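Side-chain contacts in exoenzyme S (PDB 6GN8), which probably acts as a secreted bacterial toxin, pairing a GTPase-activating domain with an ADP-ribosyltransferase domain, the latter being the part in this chain: residues A40-Y43 with L44-P48; G65-Y68 with A69-N72; I164-K168 with N169-I173. The protein carries 2 engineered substitutions. All coordinates share one frame; numbering follows the deposited sequence.

Contact 1: A40-Y43 with L44-P48; sequences AEKY and LGRQP
Glu41 meets Leu44 through both backbone and side chain. Its O accepts a hydrogen bond from Leu44 N at 3.0 Å, the donor standing well above the carbonyl plane, and the CD1 methyl of Leu44 lies 3.8 Å from Glu41 CA. The branched, apolar Leu44 also reaches Asp54 and Met58 of the next helix. Lys42 comes next. A chi1 of 71° sets its CG over the centre of the Tyr43 ring, and the chain then bends so that CE sits 3.2 Å from Arg46 NH1; the two like charges end close together, NZ to NH1 3.8 Å. Two overlapping turns follow helix 38-41 here, type I from Glu41 to Leu44 and type II from Tyr43 to Arg46. Gly45, with its positive phi of 84°, suits the third position of the second turn. Tyr43 O closes that turn with a weak bond from Arg46 N at 3.3 Å. The Tyr43 ring and the Arg46 guanidinium cross with planes 74° apart, CE1 to NH2 4.1 Å. The long arginine chain, extended from CG to NE, carries NH2 to its hydrogen bond with Ile164 O.

Contact 2: G65-Y68 with A69-N72; sequences GIHY and ADLN
His67 lies alongside Asp70, both side chains leaving the helix in the same direction, with the imidazole and carboxylate planes 80° apart. The closest atoms of the two side chains are His67 CD2 and Asp70 OD2, at 3.5 Å, so the carboxylate meets a ring carbon and forms no hydrogen bond with the imidazole. Each polar end is held elsewhere: His67 ND1 by Leu62 O, five residues earlier, and Asp70 OD1 by Gln85 NE2 of helix 83-99. A residue with two carboxylate oxygens suits this place, because OD2 remains for a water. That water donates to Asp70 OD2 at 2.9 Å and to Ile66 O at 2.8 Å, and accepts from Asp70 N at 3.1 Å. It thereby bridges a defect in helix 54-77, where a wider pi-type turn at 65-67 is followed by a kink, and the N atoms of Ala69 and Asp70 lack bonds to the preceding turn. Regular alpha-helical bonding resumes at once, Leu71 N to His67 O and Asn72 N to Tyr68 O both measuring 3.0 Å. On another flank, Tyr68 takes a chi1 of 60°, which folds its ring back beside the following peptide and brings CD2 to 4.2 Å from Ala69 CB; the small methyl fits against the ring. Leu71, buried and apolar, packs on Gln85 and Met92 of helix 83-99; the His67 side chain touches Ile88 and its ring meets that of Phe36. Asn72, whose CB rests 3.2 Å from Tyr68 O, can both give and receive: OD1 accepts from Tyr132 N and ND2 donates to Tyr63 OH.

Contact 3: I164-K168 with N169-I173; sequences ISNYK and NAKAI. Engineered in segment 169-173: Ala170 (natural residue Glu), Ala172 (natural residue Glu).
The backbone from Asn166 to Ala170 folds through two overlapping turns, Asn169 N bonding to Asn166 O at 3.0 Å and Ala170 N more weakly to Tyr167 O at 3.4 Å. The chain then enters strand 172-175. Position and shape are consistent with the ADP-ribosylating turn-turn loop of this toxin family, which leads into a Glu-X-Glu motif; Ala170 and Ala172 are engineered and stand where the natural protein has glutamates. Lys168 and Asn169 both adopt positive phi, a conformation asparagine tolerates better than most residues. The side chain of Asn166 organises the turns from within. With CG anti to the backbone N (chi1 -158°), its amide runs alongside that of Asn169, the two planes 76° apart. Asn166 ND2 donates to Asn169 OD1 at 2.9 Å, arriving in the carbonyl plane on a lone pair. Asn166 OD1 receives Lys171 N at 2.9 Å, almost in line with the C=O bond. An amide suits this place because it offers a donor and an acceptor at once, and so links the start of the first turn to Asn169 and to Lys171, the residue just before the strand. A water bridges the junction: it donates to Asn166 OD1 at 3.0 Å and to Ser165 O, and accepts from Ala172 N at 2.8 Å.

Overall arrangement
The three contacts form a connected group that runs from the N-terminal helices to the three-stranded sheet, which contact 3 enters. Contacts 1 and 3, with centres about 14 Å apart, are joined through Arg46 and Ile164; beside that link Gln47 NE2 packs 3.5 Å from Ile164 CD1, and Tyr43 CD1 lies 3.5 Å from Ile164 O. Contact 2 lies about 14 Å, centre to centre, from contact 3, where Gly65 N approaches Ser165 OG at 3.4 Å. Contacts 1 and 2, centres about 18 Å apart, meet where Tyr43 OH lies 4.0 Å from Gly65 CA. Methylpentanediol, probably from the crystallisation liquor, is bound near Ile66 and near Tyr167, and hydrogen-bonds to Gly65 O. Contact 3, holding both engineered positions, probably borders the active site.

Contact 1: A40-Y43 with L44-P48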
ATOM      1  N   ALA C  40      10.964 -18.511 -49.375  1.00 49.00           N
ATOM      2  CA  ALA C  40       9.744 -17.969 -48.780  1.00 48.73           C
ATOM      3  C   ALA C  40       8.610 -19.017 -48.831  1.00 53.17           C
ATOM      4  O   ALA C  40       7.936 -19.246 -47.830  1.00 52.97           O
ATOM      5  CB  ALA C  40       9.330 -16.692 -49.499  1.00 49.54           C
ATOM      6  N   GLU C  41       8.449 -19.685 -49.979  1.00 53.02           N
ATOM      7  CA  GLU C  41       7.365 -20.634 -50.252  1.00 55.04           C
ATOM      8  C   GLU C  41       7.362 -21.888 -49.362  1.00 60.03           C
ATOM      9  O   GLU C  41       6.282 -22.431 -49.139  1.00 60.32           O
ATOM     10  CB  GLU C  41       7.353 -21.064 -51.714  1.00 57.05           C
ATOM     11  CG  GLU C  41       7.497 -19.940 -52.713  1.00 67.61           C
ATOM     12  CD  GLU C  41       7.586 -20.470 -54.127  1.00 85.71           C
ATOM     13  OE1 GLU C  41       6.515 -20.736 -54.714  1.00 80.18           O
ATOM     14  OE2 GLU C  41       8.716 -20.650 -54.637  1.00 82.33           O
ATOM     15  N   LYS C  42       8.520 -22.354 -48.843  1.00 56.99           N
ATOM     16  CA  LYS C  42       8.497 -23.538 -47.959  1.00 56.54           C
ATOM     17  C   LYS C  42       7.606 -23.304 -46.711  1.00 58.89           C
ATOM     18  O   LYS C  42       7.019 -24.265 -46.191  1.00 58.74           O
ATOM     19  CB  LYS C  42       9.908 -24.005 -47.551  1.00 58.16           C
ATOM     20  CG  LYS C  42      10.701 -23.133 -46.565  1.00 56.88           C
ATOM     21  CD  LYS C  42      11.957 -23.892 -46.069  1.00 51.96           C
ATOM     22  CE  LYS C  42      11.588 -24.874 -44.977  1.00 74.67           C
ATOM     23  NZ  LYS C  42      12.674 -25.833 -44.625  1.00 85.16           N
ATOM     24  N   TYR C  43       7.444 -22.024 -46.293  1.00 53.35           N
ATOM     25  CA  TYR C  43       6.618 -21.680 -45.132  1.00 53.09           C
ATOM     26  C   TYR C  43       5.132 -21.580 -45.441  1.00 57.83           C
ATOM     27  O   TYR C  43       4.366 -21.457 -44.500  1.00 58.29           O
ATOM     28  CB  TYR C  43       7.090 -20.368 -44.493  1.00 52.64           C
ATOM     29  CG  TYR C  43       8.529 -20.461 -44.043  1.00 50.78           C
ATOM     30  CD1 TYR C  43       8.893 -21.285 -42.983  1.00 50.91           C
ATOM     31  CD2 TYR C  43       9.536 -19.799 -44.732  1.00 50.31           C
ATOM     32  CE1 TYR C  43      10.222 -21.427 -42.605  1.00 48.40           C
ATOM     33  CE2 TYR C  43      10.868 -19.936 -44.365  1.00 50.44           C
ATOM     34  CZ  TYR C  43      11.205 -20.737 -43.288  1.00 54.33           C
ATOM     35  OH  TYR C  43      12.517 -20.866 -42.912  1.00 52.78           O
ATOM     36  N   LEU C  44       4.716 -21.668 -46.721  1.00 56.24           N
ATOM     37  CA  LEU C  44       3.305 -21.560 -47.101  1.00 59.33           C
ATOM     38  C   LEU C  44       2.454 -22.717 -46.554  1.00 69.34           C
ATOM     39  O   LEU C  44       2.766 -23.891 -46.791  1.00 69.53           O
ATOM     40  CB  LEU C  44       3.134 -21.456 -48.619  1.00 59.56           C
ATOM     41  CG  LEU C  44       3.525 -20.131 -49.253  1.00 62.87           C
ATOM     42  CD1 LEU C  44       3.607 -20.267 -50.742  1.00 62.82           C
ATOM     43  CD2 LEU C  44       2.549 -19.036 -48.890  1.00 64.69           C
ATOM     44  N   GLY C  45       1.421 -22.348 -45.795  1.00 69.51           N
ATOM     45  CA  GLY C  45       0.459 -23.262 -45.185  1.00 71.87           C
ATOM     46  C   GLY C  45       0.857 -23.889 -43.863  1.00 78.43           C
ATOM     47  O   GLY C  45       0.121 -24.740 -43.351  1.00 80.40           O
ATOM     48  N   ARG C  46       1.993 -23.451 -43.271  1.00 74.34           N
ATOM     49  CA  ARG C  46       2.521 -24.016 -42.019  1.00 73.31           C
ATOM     50  C   ARG C  46       1.678 -23.629 -40.762  1.00 81.56           C
ATOM     51  O   ARG C  46       1.849 -24.233 -39.684  1.00 82.10           O
ATOM     52  CB  ARG C  46       4.011 -23.691 -41.835  1.00 65.47           C
ATOM     53  CG  ARG C  46       4.883 -24.772 -42.479  1.00 61.37           C
ATOM     54  CD  ARG C  46       6.366 -24.596 -42.240  1.00 73.53           C
ATOM     55  NE  ARG C  46       7.169 -25.440 -43.137  1.00 86.27           N
ATOM     56  CZ  ARG C  46       8.455 -25.753 -42.960  1.00 95.91           C
ATOM     57  NH1 ARG C  46       9.078 -26.544 -43.826  1.00 77.57           N
ATOM     58  NH2 ARG C  46       9.118 -25.304 -41.896  1.00 78.39           N
ATOM     59  N   GLN C  47       0.737 -22.700 -40.906  1.00 79.96           N
ATOM     60  CA  GLN C  47      -0.156 -22.397 -39.791  1.00 81.51           C
ATOM     61  C   GLN C  47      -1.604 -22.493 -40.299  1.00 88.44           C
ATOM     62  O   GLN C  47      -2.184 -21.449 -40.631  1.00 88.59           O
ATOM     63  CB  GLN C  47       0.161 -21.033 -39.158  1.00 82.21           C
ATOM     64  CG  GLN C  47       0.747 -21.157 -37.763  1.00 96.22           C
ATOM     65  CD  GLN C  47       0.959 -19.823 -37.088  1.00118.56           C
ATOM     66  OE1 GLN C  47       0.259 -18.829 -37.346  1.00113.84           O
ATOM     67  NE2 GLN C  47       1.932 -19.784 -36.187  1.00113.94           N
ATOM     68  N   PRO C  48      -2.187 -23.733 -40.419  1.00 87.27           N
ATOM     69  CA  PRO C  48      -3.573 -23.871 -40.939  1.00 89.68           C
ATOM     70  C   PRO C  48      -4.639 -23.220 -40.031  1.00 95.13           C
ATOM     71  O   PRO C  48      -5.762 -22.976 -40.483  1.00 95.90           O
ATOM     72  CB  PRO C  48      -3.764 -25.389 -41.079  1.00 92.14           C
ATOM     73  CG  PRO C  48      -2.380 -25.959 -41.076  1.00 94.84           C
ATOM     74  CD  PRO C  48      -1.626 -25.063 -40.118  1.00 88.77           C
TER

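Contact 2: G65-Y68 with A69-N72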
ATOM      1  N   GLY C  65      13.798 -18.685 -39.339  1.00 41.81           N
ATOM      2  CA  GLY C  65      14.748 -19.641 -39.881  1.00 41.33           C
ATOM      3  C   GLY C  65      16.170 -19.141 -40.050  1.00 49.32           C
ATOM      4  O   GLY C  65      17.112 -19.872 -39.707  1.00 51.19           O
ATOM      5  N   ILE C  66      16.368 -17.907 -40.603  1.00 46.50           N
ATOM      6  CA  ILE C  66      17.744 -17.440 -40.812  1.00 46.97           C
ATOM      7  C   ILE C  66      17.927 -15.912 -40.898  1.00 50.64           C
ATOM      8  O   ILE C  66      18.993 -15.415 -40.528  1.00 51.14           O
ATOM      9  CB  ILE C  66      18.323 -18.121 -42.101  1.00 50.59           C
ATOM     10  CG1 ILE C  66      19.869 -18.058 -42.126  1.00 51.99           C
ATOM     11  CG2 ILE C  66      17.690 -17.604 -43.403  1.00 48.83           C
ATOM     12  CD1 ILE C  66      20.545 -19.144 -42.915  1.00 58.12           C
ATOM     13  N   HIS C  67      16.944 -15.189 -41.429  1.00 46.15           N
ATOM     14  CA  HIS C  67      17.098 -13.757 -41.706  1.00 45.16           C
ATOM     15  C   HIS C  67      17.071 -12.867 -40.489  1.00 45.87           C
ATOM     16  O   HIS C  67      17.322 -11.684 -40.637  1.00 46.28           O
ATOM     17  CB  HIS C  67      16.046 -13.283 -42.699  1.00 46.20           C
ATOM     18  CG  HIS C  67      16.288 -13.764 -44.091  1.00 49.54           C
ATOM     19  ND1 HIS C  67      15.823 -14.991 -44.518  1.00 51.28           N
ATOM     20  CD2 HIS C  67      16.918 -13.152 -45.118  1.00 52.09           C
ATOM     21  CE1 HIS C  67      16.189 -15.101 -45.783  1.00 50.82           C
ATOM     22  NE2 HIS C  67      16.855 -14.020 -46.189  1.00 52.04           N
ATOM     23  N   TYR C  68      16.827 -13.414 -39.292  1.00 40.10           N
ATOM     24  CA  TYR C  68      16.793 -12.625 -38.066  1.00 39.34           C
ATOM     25  C   TYR C  68      18.130 -11.924 -37.862  1.00 46.15           C
ATOM     26  O   TYR C  68      18.152 -10.748 -37.511  1.00 46.23           O
ATOM     27  CB  TYR C  68      16.417 -13.490 -36.826  1.00 38.87           C
ATOM     28  CG  TYR C  68      17.368 -14.639 -36.543  1.00 39.61           C
ATOM     29  CD1 TYR C  68      17.167 -15.896 -37.112  1.00 41.78           C
ATOM     30  CD2 TYR C  68      18.482 -14.468 -35.716  1.00 39.71           C
ATOM     31  CE1 TYR C  68      18.063 -16.948 -36.886  1.00 41.43           C
ATOM     32  CE2 TYR C  68      19.363 -15.523 -35.452  1.00 39.49           C
ATOM     33  CZ  TYR C  68      19.161 -16.753 -36.061  1.00 47.35           C
ATOM     34  OH  TYR C  68      20.028 -17.788 -35.823  1.00 51.68           O
ATOM     35  N   ALA C  69      19.246 -12.641 -38.113  1.00 44.46           N
ATOM     36  CA  ALA C  69      20.582 -12.129 -37.888  1.00 44.14           C
ATOM     37  C   ALA C  69      20.849 -10.896 -38.755  1.00 49.91           C
ATOM     38  O   ALA C  69      21.108  -9.831 -38.202  1.00 49.90           O
ATOM     39  CB  ALA C  69      21.623 -13.214 -38.133  1.00 44.32           C
ATOM     40  N   ASP C  70      20.695 -11.004 -40.076  1.00 46.19           N
ATOM     41  CA  ASP C  70      20.955  -9.855 -40.937  1.00 48.11           C
ATOM     42  C   ASP C  70      19.933  -8.700 -40.711  1.00 51.76           C
ATOM     43  O   ASP C  70      20.366  -7.541 -40.614  1.00 51.27           O
ATOM     44  CB  ASP C  70      21.032 -10.267 -42.425  1.00 50.94           C
ATOM     45  CG  ASP C  70      19.724 -10.721 -43.060  1.00 67.96           C
ATOM     46  OD1 ASP C  70      18.954  -9.848 -43.538  1.00 71.26           O
ATOM     47  OD2 ASP C  70      19.486 -11.946 -43.112  1.00 73.40           O
ATOM     48  N   LEU C  71      18.611  -9.015 -40.584  1.00 47.14           N
ATOM     49  CA  LEU C  71      17.573  -7.982 -40.405  1.00 47.79           C
ATOM     50  C   LEU C  71      17.774  -7.148 -39.116  1.00 50.79           C
ATOM     51  O   LEU C  71      17.840  -5.914 -39.199  1.00 51.01           O
ATOM     52  CB  LEU C  71      16.141  -8.566 -40.456  1.00 46.89           C
ATOM     53  CG  LEU C  71      14.996  -7.578 -40.196  1.00 51.19           C
ATOM     54  CD1 LEU C  71      14.950  -6.457 -41.236  1.00 53.00           C
ATOM     55  CD2 LEU C  71      13.693  -8.274 -40.185  1.00 49.66           C
ATOM     56  N   ASN C  72      17.864  -7.815 -37.959  1.00 46.92           N
ATOM     57  CA  ASN C  72      18.042  -7.197 -36.628  1.00 47.33           C
ATOM     58  C   ASN C  72      19.338  -6.377 -36.531  1.00 52.68           C
ATOM     59  O   ASN C  72      19.341  -5.343 -35.864  1.00 51.87           O
ATOM     60  CB  ASN C  72      17.983  -8.257 -35.528  1.00 44.64           C
ATOM     61  CG  ASN C  72      16.570  -8.721 -35.231  1.00 56.68           C
ATOM     62  OD1 ASN C  72      15.560  -8.075 -35.562  1.00 47.67           O
ATOM     63  ND2 ASN C  72      16.460  -9.846 -34.584  1.00 44.93           N
TER
HETATM   64  O   HOH W   1      21.065 -13.728 -41.469  1.00 57.86           O

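Contact 3: I164-K168 with N169-I173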
ATOM      1  N   ILE C 164       5.673 -22.486 -37.658  1.00 41.60           N
ATOM      2  CA  ILE C 164       6.248 -22.006 -38.930  1.00 39.62           C
ATOM      3  C   ILE C 164       7.746 -22.437 -39.016  1.00 45.28           C
ATOM      4  O   ILE C 164       8.165 -23.049 -39.998  1.00 44.69           O
ATOM      5  CB  ILE C 164       6.064 -20.455 -39.059  1.00 41.87           C
ATOM      6  CG1 ILE C 164       4.585 -20.016 -38.791  1.00 42.73           C
ATOM      7  CG2 ILE C 164       6.525 -19.963 -40.428  1.00 42.88           C
ATOM      8  CD1 ILE C 164       4.331 -18.496 -38.409  1.00 41.40           C
ATOM      9  N   SER C 165       8.551 -22.104 -37.990  1.00 43.12           N
ATOM     10  CA  SER C 165       9.980 -22.448 -37.956  1.00 42.41           C
ATOM     11  C   SER C 165      10.325 -22.812 -36.506  1.00 46.72           C
ATOM     12  O   SER C 165       9.901 -22.107 -35.567  1.00 44.64           O
ATOM     13  CB  SER C 165      10.825 -21.303 -38.519  1.00 43.88           C
ATOM     14  OG  SER C 165      12.215 -21.572 -38.502  1.00 46.13           O
ATOM     15  N   ASN C 166      10.962 -24.009 -36.325  1.00 44.52           N
ATOM     16  CA  ASN C 166      11.223 -24.608 -35.014  1.00 43.49           C
ATOM     17  C   ASN C 166      12.528 -25.399 -34.947  1.00 47.39           C
ATOM     18  O   ASN C 166      12.562 -26.479 -34.348  1.00 47.07           O
ATOM     19  CB  ASN C 166      10.041 -25.510 -34.628  1.00 45.77           C
ATOM     20  CG  ASN C 166       9.872 -25.795 -33.145  1.00 58.94           C
ATOM     21  OD1 ASN C 166      10.205 -24.986 -32.274  1.00 44.32           O
ATOM     22  ND2 ASN C 166       9.351 -26.973 -32.834  1.00 51.51           N
ATOM     23  N   TYR C 167      13.628 -24.846 -35.503  1.00 43.82           N
ATOM     24  CA  TYR C 167      14.945 -25.486 -35.356  1.00 42.57           C
ATOM     25  C   TYR C 167      15.228 -25.614 -33.881  1.00 49.88           C
ATOM     26  O   TYR C 167      14.942 -24.663 -33.137  1.00 48.02           O
ATOM     27  CB  TYR C 167      16.075 -24.660 -36.005  1.00 40.04           C
ATOM     28  CG  TYR C 167      16.177 -24.740 -37.508  1.00 38.57           C
ATOM     29  CD1 TYR C 167      16.569 -25.920 -38.136  1.00 39.21           C
ATOM     30  CD2 TYR C 167      15.982 -23.609 -38.301  1.00 37.49           C
ATOM     31  CE1 TYR C 167      16.724 -25.985 -39.512  1.00 39.66           C
ATOM     32  CE2 TYR C 167      16.138 -23.663 -39.682  1.00 37.63           C
ATOM     33  CZ  TYR C 167      16.499 -24.858 -40.283  1.00 44.37           C
ATOM     34  OH  TYR C 167      16.649 -24.941 -41.643  1.00 40.49           O
ATOM     35  N   LYS C 168      15.771 -26.791 -33.458  1.00 48.99           N
ATOM     36  CA  LYS C 168      16.172 -27.135 -32.087  1.00 48.77           C
ATOM     37  C   LYS C 168      14.977 -27.117 -31.126  1.00 52.30           C
ATOM     38  O   LYS C 168      15.152 -27.043 -29.896  1.00 52.35           O
ATOM     39  CB  LYS C 168      17.306 -26.203 -31.618  1.00 50.72           C
ATOM     40  CG  LYS C 168      18.625 -26.553 -32.294  1.00 67.44           C
ATOM     41  CD  LYS C 168      19.665 -25.457 -32.194  1.00 78.63           C
ATOM     42  CE  LYS C 168      20.950 -25.916 -32.841  1.00 91.87           C
ATOM     43  NZ  LYS C 168      21.846 -24.780 -33.186  1.00104.23           N
ATOM     44  N   ASN C 169      13.754 -27.231 -31.701  1.00 48.39           N
ATOM     45  CA  ASN C 169      12.463 -27.173 -31.010  1.00 48.13           C
ATOM     46  C   ASN C 169      12.469 -25.994 -29.999  1.00 50.22           C
ATOM     47  O   ASN C 169      12.070 -26.143 -28.835  1.00 51.01           O
ATOM     48  CB  ASN C 169      12.131 -28.523 -30.360  1.00 47.74           C
ATOM     49  CG  ASN C 169      10.767 -28.606 -29.720  1.00 65.47           C
ATOM     50  OD1 ASN C 169       9.733 -28.210 -30.294  1.00 62.87           O
ATOM     51  ND2 ASN C 169      10.752 -29.130 -28.505  1.00 50.90           N
ATOM     52  N   ALA C 170      12.921 -24.814 -30.462  1.00 43.52           N
ATOM     53  CA  ALA C 170      13.034 -23.628 -29.599  1.00 42.68           C
ATOM     54  C   ALA C 170      11.676 -23.034 -29.208  1.00 48.20           C
ATOM     55  O   ALA C 170      11.611 -22.277 -28.247  1.00 50.11           O
ATOM     56  CB  ALA C 170      13.884 -22.568 -30.285  1.00 42.68           C
ATOM     57  N   LYS C 171      10.596 -23.371 -29.929  1.00 45.99           N
ATOM     58  CA  LYS C 171       9.228 -22.885 -29.679  1.00 47.12           C
ATOM     59  C   LYS C 171       9.291 -21.363 -29.427  1.00 50.34           C
ATOM     60  O   LYS C 171       9.068 -20.881 -28.310  1.00 50.66           O
ATOM     61  CB  LYS C 171       8.560 -23.661 -28.513  1.00 50.38           C
ATOM     62  CG  LYS C 171       8.494 -25.195 -28.696  1.00 52.63           C
ATOM     63  CD  LYS C 171       7.996 -25.913 -27.417  1.00 61.64           C
ATOM     64  CE  LYS C 171       8.991 -25.870 -26.269  1.00 66.21           C
ATOM     65  NZ  LYS C 171       8.507 -26.586 -25.065  1.00 77.65           N
ATOM     66  N   ALA C 172       9.690 -20.625 -30.470  1.00 45.17           N
ATOM     67  CA  ALA C 172       9.932 -19.188 -30.358  1.00 43.42           C
ATOM     68  C   ALA C 172       8.675 -18.351 -30.267  1.00 46.95           C
ATOM     69  O   ALA C 172       7.667 -18.593 -30.937  1.00 47.75           O
ATOM     70  CB  ALA C 172      10.781 -18.702 -31.525  1.00 43.10           C
ATOM     71  N   ILE C 173       8.764 -17.348 -29.425  1.00 43.46           N
ATOM     72  CA  ILE C 173       7.749 -16.325 -29.287  1.00 44.88           C
ATOM     73  C   ILE C 173       8.467 -15.019 -29.593  1.00 48.32           C
ATOM     74  O   ILE C 173       9.466 -14.698 -28.948  1.00 46.63           O
ATOM     75  CB  ILE C 173       6.967 -16.344 -27.954  1.00 48.33           C
ATOM     76  CG1 ILE C 173       6.070 -17.613 -27.918  1.00 50.03           C
ATOM     77  CG2 ILE C 173       6.110 -15.055 -27.813  1.00 49.27           C
ATOM     78  CD1 ILE C 173       5.241 -17.853 -26.680  1.00 61.42           C
TER
HETATM   79  O   HOH W   2      10.383 -22.052 -32.809  1.00 51.94           O